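Local coordinates for protein TRAS1 ORF2p (PDB 1WDU) that probably nicks target DNA through this N-terminal endonuclease domain of a telomere-specific non-LTR retrotransposon protein that probably also has reverse transcriptase activity, at residues A46-I51 with I117-Y122; H184-G189 with T210-D215; L219-R224 with V238-L243. The protein carries 1 engineered substitution. All blocks are in the same frame, centred on the assembly; numbering follows the deposited sequence.

Contact 1: residues A46-I51 with I117-Y122; sequences AAIALI and ITLVSY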
# COMPACT_ATOMS: atom_id res chain seq x y z
N ALA A 46 1.28 15.15 -2.12
CA ALA A 46 0.65 13.86 -2.32
C ALA A 46 -0.81 13.91 -1.89
O ALA A 46 -1.18 14.67 -1.00
CB ALA A 46 1.39 12.80 -1.52
N ALA A 47 -1.65 13.11 -2.53
CA ALA A 47 -3.06 13.06 -2.19
C ALA A 47 -3.33 11.89 -1.26
O ALA A 47 -4.20 11.97 -0.40
CB ALA A 47 -3.90 12.92 -3.45
N ILE A 48 -2.56 10.81 -1.44
CA ILE A 48 -2.75 9.59 -0.67
C ILE A 48 -1.46 8.96 -0.13
O ILE A 48 -0.37 9.09 -0.70
CB ILE A 48 -3.42 8.49 -1.54
CG1 ILE A 48 -4.75 9.01 -2.12
CG2 ILE A 48 -3.63 7.22 -0.72
CD1 ILE A 48 -5.87 9.09 -1.11
N ALA A 49 -1.60 8.26 0.99
CA ALA A 49 -0.48 7.53 1.58
C ALA A 49 -1.02 6.16 2.01
O ALA A 49 -2.02 6.08 2.72
CB ALA A 49 0.08 8.29 2.77
N LEU A 50 -0.38 5.10 1.51
CA LEU A 50 -0.75 3.73 1.87
C LEU A 50 0.31 3.34 2.90
O LEU A 50 1.46 3.04 2.56
CB LEU A 50 -0.70 2.82 0.65
CG LEU A 50 -1.58 3.26 -0.54
CD1 LEU A 50 -1.38 2.30 -1.70
CD2 LEU A 50 -3.04 3.32 -0.15
N ILE A 51 -0.10 3.35 4.17
CA ILE A 51 0.79 3.09 5.29
C ILE A 51 0.69 1.72 5.95
O ILE A 51 -0.36 1.08 5.94
CB ILE A 51 0.53 4.12 6.41
CG1 ILE A 51 0.53 5.54 5.83
CG2 ILE A 51 1.58 4.00 7.50
CD1 ILE A 51 -0.10 6.56 6.78
N ILE A 117 -12.03 4.70 -7.33
CA ILE A 117 -11.03 3.67 -7.07
C ILE A 117 -11.02 3.12 -5.65
O ILE A 117 -11.03 3.87 -4.67
CB ILE A 117 -9.62 4.23 -7.41
CG1 ILE A 117 -9.57 4.63 -8.88
CG2 ILE A 117 -8.54 3.20 -7.09
CD1 ILE A 117 -8.24 5.19 -9.32
N THR A 118 -11.01 1.79 -5.54
CA THR A 118 -10.96 1.13 -4.24
C THR A 118 -9.47 0.95 -3.92
O THR A 118 -8.73 0.32 -4.67
CB THR A 118 -11.65 -0.25 -4.29
OG1 THR A 118 -13.00 -0.09 -4.74
CG2 THR A 118 -11.65 -0.91 -2.91
N LEU A 119 -9.04 1.53 -2.80
CA LEU A 119 -7.64 1.46 -2.38
C LEU A 119 -7.46 0.55 -1.18
O LEU A 119 -8.32 0.46 -0.32
CB LEU A 119 -7.13 2.84 -1.98
CG LEU A 119 -7.03 3.95 -3.02
CD1 LEU A 119 -6.81 5.27 -2.30
CD2 LEU A 119 -5.89 3.64 -3.99
N VAL A 120 -6.33 -0.13 -1.12
CA VAL A 120 -6.11 -0.97 0.03
C VAL A 120 -4.66 -0.93 0.49
O VAL A 120 -3.74 -0.97 -0.32
CB VAL A 120 -6.59 -2.43 -0.23
CG1 VAL A 120 -6.52 -2.74 -1.68
CG2 VAL A 120 -5.78 -3.42 0.60
N SER A 121 -4.49 -0.80 1.80
CA SER A 121 -3.17 -0.79 2.41
C SER A 121 -3.15 -2.05 3.25
O SER A 121 -4.08 -2.30 4.02
CB SER A 121 -2.96 0.45 3.29
OG SER A 121 -1.65 0.46 3.85
N TYR A 122 -2.10 -2.85 3.10
CA TYR A 122 -1.99 -4.10 3.82
C TYR A 122 -0.62 -4.35 4.44
O TYR A 122 0.38 -3.75 4.04
CB TYR A 122 -2.30 -5.26 2.88
CG TYR A 122 -1.25 -5.46 1.80
CD1 TYR A 122 -1.39 -4.89 0.53
CD2 TYR A 122 -0.10 -6.22 2.05
CE1 TYR A 122 -0.43 -5.08 -0.46
CE2 TYR A 122 0.87 -6.42 1.07
CZ TYR A 122 0.70 -5.85 -0.18
OH TYR A 122 1.67 -6.06 -1.14

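Contact 2: residues H184-G189 with T210-D215; sequences HILNEG and TFCTED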
# COMPACT_ATOMS: atom_id res chain seq x y z
N HIS A 184 -2.14 -7.23 -11.36
CA HIS A 184 -0.85 -7.01 -12.00
C HIS A 184 0.11 -6.19 -11.16
O HIS A 184 -0.25 -5.16 -10.60
CB HIS A 184 -1.08 -6.33 -13.35
CG HIS A 184 -2.01 -7.09 -14.24
ND1 HIS A 184 -1.58 -8.12 -15.05
CD2 HIS A 184 -3.35 -7.01 -14.40
CE1 HIS A 184 -2.63 -8.65 -15.67
NE2 HIS A 184 -3.71 -7.99 -15.29
N ILE A 185 1.35 -6.67 -11.09
CA ILE A 185 2.40 -6.03 -10.32
C ILE A 185 2.81 -4.69 -10.90
O ILE A 185 2.96 -4.54 -12.11
CB ILE A 185 3.64 -6.94 -10.25
CG1 ILE A 185 3.27 -8.25 -9.55
CG2 ILE A 185 4.76 -6.24 -9.48
CD1 ILE A 185 4.32 -9.32 -9.65
N LEU A 186 2.98 -3.71 -10.01
CA LEU A 186 3.37 -2.37 -10.40
C LEU A 186 4.85 -2.13 -10.13
O LEU A 186 5.47 -1.28 -10.75
CB LEU A 186 2.52 -1.34 -9.65
CG LEU A 186 1.10 -1.17 -10.20
CD1 LEU A 186 0.20 -0.43 -9.20
CD2 LEU A 186 1.18 -0.41 -11.53
N ASN A 187 5.42 -2.90 -9.20
CA ASN A 187 6.83 -2.75 -8.86
C ASN A 187 7.74 -2.73 -10.08
O ASN A 187 7.39 -3.24 -11.15
CB ASN A 187 7.27 -3.88 -7.94
CG ASN A 187 6.79 -3.69 -6.52
OD1 ASN A 187 5.60 -3.48 -6.28
ND2 ASN A 187 7.71 -3.76 -5.57
N GLU A 188 8.92 -2.15 -9.90
CA GLU A 188 9.91 -2.05 -10.95
C GLU A 188 11.29 -1.78 -10.36
O GLU A 188 11.40 -1.28 -9.24
CB GLU A 188 9.53 -0.95 -11.95
CG GLU A 188 8.74 -1.47 -13.14
CD GLU A 188 8.05 -0.38 -13.93
OE1 GLU A 188 8.73 0.56 -14.38
OE2 GLU A 188 6.81 -0.49 -14.11
N GLY A 189 12.33 -2.14 -11.09
CA GLY A 189 13.68 -1.92 -10.60
C GLY A 189 14.12 -2.96 -9.59
O GLY A 189 13.48 -4.01 -9.44
N THR A 210 3.07 -3.64 -4.79
CA THR A 210 1.97 -2.78 -5.21
C THR A 210 1.38 -3.46 -6.44
O THR A 210 2.11 -3.75 -7.39
CB THR A 210 2.45 -1.37 -5.63
OG1 THR A 210 3.24 -0.79 -4.59
CG2 THR A 210 1.25 -0.48 -5.91
N PHE A 211 0.09 -3.73 -6.43
CA PHE A 211 -0.54 -4.37 -7.57
C PHE A 211 -1.95 -3.86 -7.77
O PHE A 211 -2.56 -3.32 -6.85
CB PHE A 211 -0.50 -5.90 -7.40
CG PHE A 211 -0.95 -6.40 -6.05
CD1 PHE A 211 -2.28 -6.71 -5.81
CD2 PHE A 211 -0.02 -6.62 -5.04
CE1 PHE A 211 -2.68 -7.26 -4.59
CE2 PHE A 211 -0.42 -7.17 -3.81
CZ PHE A 211 -1.75 -7.48 -3.59
N CYS A 212 -2.46 -4.02 -8.98
CA CYS A 212 -3.79 -3.51 -9.31
C CYS A 212 -4.48 -4.32 -10.38
O CYS A 212 -3.87 -5.13 -11.07
CB CYS A 212 -3.66 -2.08 -9.82
SG CYS A 212 -2.61 -1.97 -11.32
N THR A 213 -5.78 -4.09 -10.52
CA THR A 213 -6.58 -4.75 -11.55
C THR A 213 -6.03 -4.27 -12.90
O THR A 213 -5.39 -3.22 -12.97
CB THR A 213 -8.05 -4.35 -11.44
OG1 THR A 213 -8.14 -2.93 -11.26
CG2 THR A 213 -8.70 -5.05 -10.26
N GLU A 214 -6.28 -5.04 -13.96
CA GLU A 214 -5.78 -4.70 -15.30
C GLU A 214 -6.14 -3.28 -15.74
O GLU A 214 -5.29 -2.54 -16.23
CB GLU A 214 -6.32 -5.72 -16.31
CG GLU A 214 -5.98 -5.44 -17.78
CD GLU A 214 -4.51 -5.64 -18.10
OE1 GLU A 214 -3.97 -6.72 -17.76
OE2 GLU A 214 -3.89 -4.72 -18.68
N ASP A 215 -7.41 -2.90 -15.56
CA ASP A 215 -7.90 -1.58 -15.96
C ASP A 215 -7.15 -0.40 -15.34
O ASP A 215 -7.21 0.71 -15.86
CB ASP A 215 -9.39 -1.47 -15.62
CG ASP A 215 -9.66 -1.29 -14.13
OD1 ASP A 215 -9.61 -0.13 -13.64
OD2 ASP A 215 -9.90 -2.29 -13.44

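Contact 3: residues L219-R224 with V238-L243; sequences LIDGWR and VFNIRL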
# COMPACT_ATOMS: atom_id res chain seq x y z
N LEU A 219 -3.57 4.22 -16.05
CA LEU A 219 -3.96 5.31 -15.15
C LEU A 219 -2.86 5.50 -14.11
O LEU A 219 -2.91 6.43 -13.31
CB LEU A 219 -5.27 4.97 -14.44
CG LEU A 219 -6.60 5.31 -15.11
CD1 LEU A 219 -6.59 4.92 -16.58
CD2 LEU A 219 -7.71 4.58 -14.37
N ILE A 220 -1.86 4.62 -14.14
CA ILE A 220 -0.77 4.68 -13.17
C ILE A 220 0.61 4.77 -13.81
O ILE A 220 0.89 4.06 -14.77
CB ILE A 220 -0.81 3.43 -12.24
CG1 ILE A 220 -2.08 3.47 -11.38
CG2 ILE A 220 0.44 3.36 -11.38
CD1 ILE A 220 -2.28 2.24 -10.53
N ASP A 221 1.47 5.62 -13.27
CA ASP A 221 2.82 5.75 -13.79
C ASP A 221 3.76 6.37 -12.76
O ASP A 221 3.32 6.86 -11.72
CB ASP A 221 2.82 6.57 -15.09
CG ASP A 221 2.49 8.04 -14.87
OD1 ASP A 221 3.34 8.78 -14.33
OD2 ASP A 221 1.37 8.47 -15.24
N GLY A 222 5.06 6.33 -13.05
CA GLY A 222 6.03 6.91 -12.16
C GLY A 222 6.36 6.10 -10.93
O GLY A 222 6.94 6.63 -9.98
N TRP A 223 6.02 4.81 -10.93
CA TRP A 223 6.30 3.95 -9.78
C TRP A 223 7.80 3.92 -9.54
O TRP A 223 8.57 3.49 -10.39
CB TRP A 223 5.81 2.52 -10.01
CG TRP A 223 5.74 1.72 -8.72
CD1 TRP A 223 4.63 1.50 -7.96
CD2 TRP A 223 6.83 1.11 -8.02
NE1 TRP A 223 4.96 0.79 -6.83
CE2 TRP A 223 6.30 0.53 -6.84
CE3 TRP A 223 8.21 0.98 -8.27
CZ2 TRP A 223 7.10 -0.16 -5.91
CZ3 TRP A 223 9.01 0.30 -7.35
CH2 TRP A 223 8.45 -0.26 -6.18
N ARG A 224 8.21 4.36 -8.36
CA ARG A 224 9.62 4.36 -8.02
C ARG A 224 9.78 4.26 -6.52
O ARG A 224 8.82 4.46 -5.77
CB ARG A 224 10.30 5.64 -8.53
CG ARG A 224 9.58 6.93 -8.16
CD ARG A 224 10.46 8.17 -8.28
NE ARG A 224 9.73 9.39 -7.92
CZ ARG A 224 10.30 10.55 -7.59
NH1 ARG A 224 11.63 10.67 -7.58
NH2 ARG A 224 9.55 11.59 -7.26
N VAL A 238 6.55 5.63 -4.38
CA VAL A 238 5.66 6.64 -4.92
C VAL A 238 5.19 6.30 -6.34
O VAL A 238 5.92 5.67 -7.10
CB VAL A 238 6.37 8.04 -4.93
CG1 VAL A 238 7.15 8.25 -3.65
CG2 VAL A 238 7.33 8.15 -6.11
N PHE A 239 3.98 6.72 -6.67
CA PHE A 239 3.43 6.51 -8.00
C PHE A 239 2.24 7.45 -8.20
O PHE A 239 1.74 8.03 -7.25
CB PHE A 239 3.02 5.04 -8.22
CG PHE A 239 1.88 4.57 -7.36
CD1 PHE A 239 2.12 4.00 -6.11
CD2 PHE A 239 0.57 4.68 -7.82
CE1 PHE A 239 1.05 3.55 -5.32
CE2 PHE A 239 -0.51 4.23 -7.04
CZ PHE A 239 -0.27 3.66 -5.79
N ASN A 240 1.80 7.60 -9.45
CA ASN A 240 0.69 8.51 -9.75
C ASN A 240 -0.54 7.85 -10.36
O ASN A 240 -0.45 6.81 -11.00
CB ASN A 240 1.15 9.59 -10.74
CG ASN A 240 2.50 10.17 -10.38
OD1 ASN A 240 2.64 10.89 -9.39
ND2 ASN A 240 3.51 9.86 -11.19
N ILE A 241 -1.68 8.49 -10.14
CA ILE A 241 -2.95 8.04 -10.70
C ILE A 241 -3.45 9.23 -11.53
O ILE A 241 -3.74 10.29 -10.99
CB ILE A 241 -3.99 7.72 -9.63
CG1 ILE A 241 -3.47 6.63 -8.69
CG2 ILE A 241 -5.28 7.25 -10.30
CD1 ILE A 241 -4.43 6.26 -7.58
N ARG A 242 -3.53 9.04 -12.85
CA ARG A 242 -3.96 10.09 -13.77
C ARG A 242 -5.30 9.78 -14.44
O ARG A 242 -6.28 9.45 -13.77
CB ARG A 242 -2.90 10.31 -14.85
CG ARG A 242 -1.58 10.85 -14.33
CD ARG A 242 -0.52 10.78 -15.41
NE ARG A 242 0.81 11.18 -14.94
CZ ARG A 242 1.13 12.41 -14.58
NH1 ARG A 242 0.23 13.38 -14.64
NH2 ARG A 242 2.36 12.68 -14.17
N LEU A 243 -5.31 9.89 -15.77
CA LEU A 243 -6.50 9.63 -16.58
C LEU A 243 -6.17 9.17 -18.01
O LEU A 243 -6.86 8.30 -18.56
CB LEU A 243 -7.38 10.88 -16.63
CG LEU A 243 -8.22 11.10 -15.37
CD1 LEU A 243 -8.85 12.48 -15.36
CD2 LEU A 243 -9.28 10.02 -15.33

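Contact 1: residues A46-I51 with I117-Y122
Ser-121 reaches across from strand 116-123 to the backbone of strand 48-52, and following its short side chain explains most of the polar chemistry here. Ser-121 CB lies 3.8 Å from Ile-51 O. One bond further on, Ser-121 OG hydrogen-bonds the same Ile-51 O, meeting the carbonyl from above its plane (43° out of it); the 2.5 Å between them is unusually short, and its exact value is doubtful. Ser-121 OG also lies against the backbone of Leu-50, 3.6 Å from Leu-50 C, with the leucine side chain next at CB (4.1 Å). The first torsion makes this possible: with OG anti to the backbone N (chi1 -179°), the hydroxyl is carried out from the strand to the facing chain. Ser-121 OG also accepts from Gln-52 NE2 and makes a weak bond to Ala-84 O. With alanine in place of Ser-121 the hydroxyl is gone, and Ile-51 O and the Gln-52 amide would probably each lose a partner in a buried spot.

Two residues back along strand 116-123, the contact turns oily. Leu-119 and Ile-48 reach toward each other tip to tip, Leu-119 CD1 standing 4.1 Å from Ile-48 CG2 and equally far from Ile-48 CD1, so one methyl sits against both branches of the isoleucine. Leu-50 also points across, its CD1 4.3 Å from Val-120 O. Branched aliphatic residues suit this interface because they fill it without needing polar partners.

The two short strand segments run 35° apart, with axes 6.4 Å apart at closest approach, and belong to different sheets, in keeping with the facing layers of the alpha/beta sandwich. Apolar packing therefore joins these layers, while a small hydroxyl enters the buried interface with its bonding met by Ile-51 O and Gln-52.

Contact 2: residues H184-G189 with T210-D215
His-184, Thr-210 and Leu-186 bury most of the surface where the short strand 184-185 and the turn after it meet the end of strand 204-212. The backbone of His-184 forms an antiparallel hydrogen-bonded pair with Cys-212: His-184 N gives to Cys-212 O at 2.7 Å, and Cys-212 N returns a bond to His-184 O. The imidazole leans over toward Glu-214, and Glu-214 OE1 lies over one face of the ring, 2.8 Å from His-184 NE2. Ring and carboxylate planes are 67° apart, and the angle is too poor for a hydrogen bond.

Thr-210 is held by its backbone at both ends. Its O accepts from Leu-186 N at 2.8 Å, and its N gives to Asn-187 OD1 at 2.9 Å, in the carbonyl plane of the amide; asparagine thus stands in for backbone where the short strand has ended. The Thr-210 hydroxyl bonds Gln-24 OE1. Thr-210 CG2 meets Leu-186 CD1 at 3.5 Å, and that same leucine methyl rests 3.8 Å from Cys-212 SG.

On this Cys-212 side Leu-186 also touches Ile-220 and Trp-223 of strand 220-225. On the other face Ile-185 packs on Met-175 and Leu-178 of helix 169-181, and Phe-211 stacks with Phe-151 of strand 149-154.

Contact 3: residues L219-R224 with V238-L243
Leu-219 O takes the shortest bond across this hairpin, from Arg-242 N at 2.7 Å, and Ile-241 CA adds a C-H...O contact at 3.1 Å. Beyond it Asp-221 and Asn-240 form an antiparallel hydrogen-bonded pair, and their side chains meet on the same face of the sheet. Asp-221 CG sits between its own backbone N and carbonyl carbon (chi1 69°), which swings the carboxylate over the neighbouring strand. There Asp-221 OD2 makes a salt bridge with Arg-242 NE at 2.8 Å, at the edge of a guanidinium nearly coplanar with the carboxylate (7°), although the N-H angle makes the bond weak. Asp-221 OD1 takes another weak bond, 3.3 Å long, from Asn-240 ND2. An acid suits the place because its two oxygens can serve two donors.

The register then slips by one residue in a beta bulge around Gly-222 and Trp-223. Gly-222 has a positive phi (77°), which favours glycine, and a CB there would clash with Asn-240 ND2. Past the bulge, Arg-224 and Val-238 pair by two backbone bonds, and the extended arginine chain runs over Val-238 CG2.

Trp-223 and Phe-239 have near-parallel planes slid apart; the rings barely overlap, and Trp-223 CD1 meets Phe-239 CB at 3.9 Å. Ile-220 CG2 comes 3.8 Å from Phe-239 CD2, adding an aliphatic branch to the aromatic pair.

Strand 220-225 is the outermost strand of its sheet in this chain. Strand 237-241 pairs further with strand 20-26, while Ile-220, Phe-239 and Ile-241 press on Ile-150 of strand 149-154, in the other sheet.

How the contacts relate
Contact 1 is the most deeply buried of the three: it joins the two sheets face to face, by aliphatic packing and one side-chain hydrogen bond. Contacts 2 and 3 lie nearer the surface and work instead within a sheet, through antiparallel backbone pairing, with charged side chains on their more exposed parts. Contact 2 belongs to the sheet that also holds strand 116-123, and contact 3 to the one that holds strand 48-52. Contacts 2 and 3 meet at Trp-223, whose NE1 probably bonds Thr-210 OG1 while its indole lies against Asn-187. Contact 1 touches both: Tyr-122 OH packs on Phe-211, and Ile-117 on Ile-241.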